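PDB 3LF5: cytochrome b5 reductase 4 from Homo sapiens, which probably carries electrons from NADH through its flavin to the haem of its cytochrome b5 domain, the part in this crystal structure. Local coordinates for residues Gly28-Val33 with Gly78-Lys83. Residues are numbered along the deposited sequence; the frame is centred on the assembly and turned at random. Where two conformers were deposited one is given.
Sequences GFVYNV and GRMAIK
V30 and M80 meet on the face of the sheet that carries V30, where V30 CG2 lies 3.4 Å from M80 SD and the two side chains cross at about a right angle. The bend at chi2 (-56°) turns M80 SD onto V30 CG2. L13 of helix 10-15 touches both residues, while W23 and C25 of strand 21-26 press on V30 and M80 respectively, and the buried V30 makes this the tight side of the contact. Between the two faces runs the backbone: V30 N donates to G78 O at 2.9 Å, and M80 N to G28 O, flanking the non-hydrogen-bonded pair F29 and R79. This is the antiparallel pairing of strands 29-32 and 76-80 in the mixed sheet of the cytochrome b5 fold; the second strand also runs parallel to strand 6-8, and R79 bonds to I6 through its backbone. The F29 side chain sits about 10 Å from the haem. On the face that carries F29 and R79 the packing changes character. R79 folds back over F29, its CD 3.7 Å from the ring centroid in a CH-pi contact and its guanidinium stacked nearly parallel (planes 8° apart), with CZ 4.0 Å from the F29 ring centroid, over the face, a cation-pi contact. The R79 NE bond to G28 O, 3.0 Å long and in the guanidinium plane, together with the stack on F29, holds the group's rotation. NE reaches this oxygen from above the carbonyl plane, whereas M80 N comes from the opposite face. R79 is exposed, and out here a water donates to M80 O at 2.9 Å and is weakly bonded to R79 NH2 and G28 O.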
ATOM      1  N   GLY A  28     -10.974   1.907   8.648  1.00 12.20           N
ATOM      2  CA  GLY A  28     -12.006   2.375   7.727  1.00 12.24           C
ATOM      3  C   GLY A  28     -12.127   3.881   7.598  1.00 11.21           C
ATOM      4  O   GLY A  28     -12.846   4.365   6.723  1.00 12.10           O
ATOM      5  N   PHE A  29     -11.424   4.628   8.437  1.00 10.39           N
ATOM      6  CA  PHE A  29     -11.436   6.087   8.383  1.00 10.63           C
ATOM      7  C   PHE A  29     -10.231   6.551   7.595  1.00 10.03           C
ATOM      8  O   PHE A  29      -9.099   6.077   7.840  1.00 11.19           O
ATOM      9  CB  PHE A  29     -11.393   6.645   9.813  1.00 11.44           C
ATOM     10  CG  PHE A  29     -12.707   6.536  10.547  1.00 13.21           C
ATOM     11  CD1 PHE A  29     -13.436   7.675  10.842  1.00 15.77           C
ATOM     12  CD2 PHE A  29     -13.230   5.317  10.920  1.00 17.56           C
ATOM     13  CE1 PHE A  29     -14.648   7.598  11.532  1.00 18.05           C
ATOM     14  CE2 PHE A  29     -14.451   5.234  11.584  1.00 18.77           C
ATOM     15  CZ  PHE A  29     -15.147   6.372  11.888  1.00 18.98           C
ATOM     16  N   VAL A  30     -10.443   7.479   6.665  1.00  9.33           N
ATOM     17  CA  VAL A  30      -9.356   7.920   5.777  1.00  9.63           C
ATOM     18  C   VAL A  30      -8.937   9.322   6.194  1.00  8.86           C
ATOM     19  O   VAL A  30      -9.768  10.213   6.340  1.00  9.71           O
ATOM     20  CB  VAL A  30      -9.792   7.895   4.284  1.00  9.47           C
ATOM     21  CG1 VAL A  30      -8.693   8.382   3.377  1.00 11.05           C
ATOM     22  CG2 VAL A  30     -10.243   6.507   3.878  1.00 10.90           C
ATOM     23  N   TYR A  31      -7.631   9.507   6.390  1.00  9.33           N
ATOM     24  CA  TYR A  31      -7.062  10.764   6.822  1.00  9.34           C
ATOM     25  C   TYR A  31      -6.027  11.256   5.843  1.00  9.63           C
ATOM     26  O   TYR A  31      -5.225  10.466   5.344  1.00  9.88           O
ATOM     27  CB  TYR A  31      -6.363  10.565   8.180  1.00  9.79           C
ATOM     28  CG  TYR A  31      -7.357  10.240   9.284  1.00 10.79           C
ATOM     29  CD1 TYR A  31      -8.089  11.244   9.922  1.00 11.72           C
ATOM     30  CD2 TYR A  31      -7.566   8.919   9.667  1.00 10.42           C
ATOM     31  CE1 TYR A  31      -9.023  10.931  10.889  1.00 11.77           C
ATOM     32  CE2 TYR A  31      -8.481   8.600  10.644  1.00 11.62           C
ATOM     33  CZ  TYR A  31      -9.203   9.597  11.253  1.00 11.90           C
ATOM     34  OH  TYR A  31     -10.120   9.249  12.215  1.00 14.37           O
ATOM     35  N   ASN A  32      -6.057  12.567   5.608  1.00 10.04           N
ATOM     36  CA  ASN A  32      -5.015  13.269   4.906  0.50 10.17           C
ATOM     37  C   ASN A  32      -3.892  13.574   5.877  1.00 10.32           C
ATOM     38  O   ASN A  32      -3.989  14.562   6.612  1.00 11.63           O
ATOM     39  CB  ASN A  32      -5.549  14.586   4.363  0.50 10.60           C
ATOM     40  CG  ASN A  32      -4.455  15.391   3.704  0.50 10.61           C
ATOM     41  OD1 ASN A  32      -3.478  14.834   3.183  0.50 10.76           O
ATOM     42  ND2 ASN A  32      -4.596  16.694   3.723  0.50 11.52           N
ATOM     43  N   VAL A  33      -2.858  12.743   5.929  1.00  9.33           N
ATOM     44  CA  VAL A  33      -1.786  12.933   6.904  1.00 10.19           C
ATOM     45  C   VAL A  33      -0.648  13.804   6.398  1.00 10.23           C
ATOM     46  O   VAL A  33       0.318  13.998   7.108  1.00 10.47           O
ATOM     47  CB  VAL A  33      -1.253  11.589   7.459  1.00 10.89           C
ATOM     48  CG1 VAL A  33      -2.351  10.833   8.218  1.00 12.05           C
ATOM     49  CG2 VAL A  33      -0.580  10.764   6.353  1.00 12.58           C
ATOM     50  N   GLY A  78     -12.940  10.981   5.041  1.00 10.07           N
ATOM     51  CA  GLY A  78     -14.159  10.219   4.947  1.00 10.14           C
ATOM     52  C   GLY A  78     -13.905   8.765   5.288  1.00  9.08           C
ATOM     53  O   GLY A  78     -13.113   8.447   6.165  1.00  9.90           O
ATOM     54  N   ARG A  79     -14.661   7.893   4.624  1.00  9.89           N
ATOM     55  CA  ARG A  79     -14.692   6.480   4.940  1.00  9.51           C
ATOM     56  C   ARG A  79     -14.424   5.649   3.706  1.00 10.06           C
ATOM     57  O   ARG A  79     -14.813   6.013   2.602  1.00 10.76           O
ATOM     58  CB  ARG A  79     -16.058   6.093   5.497  1.00 11.01           C
ATOM     59  CG  ARG A  79     -16.450   6.869   6.745  1.00 12.70           C
ATOM     60  CD  ARG A  79     -15.504   6.616   7.894  1.00 15.19           C
ATOM     61  NE  ARG A  79     -15.396   5.177   8.005  1.00 17.03           N
ATOM     62  CZ  ARG A  79     -16.264   4.405   8.627  1.00 18.13           C
ATOM     63  NH1 ARG A  79     -17.251   4.958   9.353  1.00 18.43           N
ATOM     64  NH2 ARG A  79     -16.111   3.085   8.545  1.00 18.09           N
ATOM     65  N   MET A  80     -13.799   4.489   3.900  1.00 10.31           N
ATOM     66  CA  MET A  80     -13.597   3.560   2.814  1.00 11.36           C
ATOM     67  C   MET A  80     -14.924   3.021   2.321  1.00 12.23           C
ATOM     68  O   MET A  80     -15.822   2.707   3.103  1.00 11.98           O
ATOM     69  CB  MET A  80     -12.726   2.387   3.226  1.00 12.55           C
ATOM     70  CG  MET A  80     -11.289   2.735   3.499  1.00 13.38           C
ATOM     71  SD  MET A  80     -10.395   3.561   2.175  1.00 14.37           S
ATOM     72  CE  MET A  80     -10.385   2.341   0.896  1.00 14.84           C
ATOM     73  N   ALA A  81     -15.003   2.867   1.009  1.00 11.86           N
ATOM     74  CA  ALA A  81     -16.130   2.224   0.365  1.00 12.68           C
ATOM     75  C   ALA A  81     -16.246   0.788   0.845  1.00 14.37           C
ATOM     76  O   ALA A  81     -15.269   0.181   1.290  1.00 15.43           O
ATOM     77  CB  ALA A  81     -15.905   2.267  -1.155  1.00 13.59           C
ATOM     78  N   ILE A  82     -17.456   0.238   0.746  1.00 15.76           N
ATOM     79  CA  ILE A  82     -17.674  -1.161   1.101  1.00 18.44           C
ATOM     80  C   ILE A  82     -18.265  -1.928  -0.063  1.00 18.92           C
ATOM     81  O   ILE A  82     -18.862  -1.353  -0.964  1.00 20.54           O
ATOM     82  CB  ILE A  82     -18.584  -1.309   2.319  1.00 19.55           C
ATOM     83  CG1 ILE A  82     -19.910  -0.594   2.100  1.00 20.80           C
ATOM     84  CG2 ILE A  82     -17.877  -0.811   3.558  1.00 22.23           C
ATOM     85  CD1 ILE A  82     -20.965  -1.041   3.058  1.00 23.91           C
ATOM     86  N   LYS A  83     -18.075  -3.244  -0.060  1.00 20.45           N
ATOM     87  CA  LYS A  83     -18.764  -4.098  -1.004  1.00 20.99           C
ATOM     88  C   LYS A  83     -20.149  -4.351  -0.437  1.00 19.92           C
ATOM     89  O   LYS A  83     -20.290  -4.512   0.771  1.00 20.41           O
ATOM     90  CB  LYS A  83     -18.036  -5.434  -1.235  1.00 21.77           C
ATOM     91  CG  LYS A  83     -16.718  -5.327  -1.981  1.00 24.17           C
TER
HETATM   92  O   HOH W   1     -15.317   2.155   5.914  1.00 16.46           O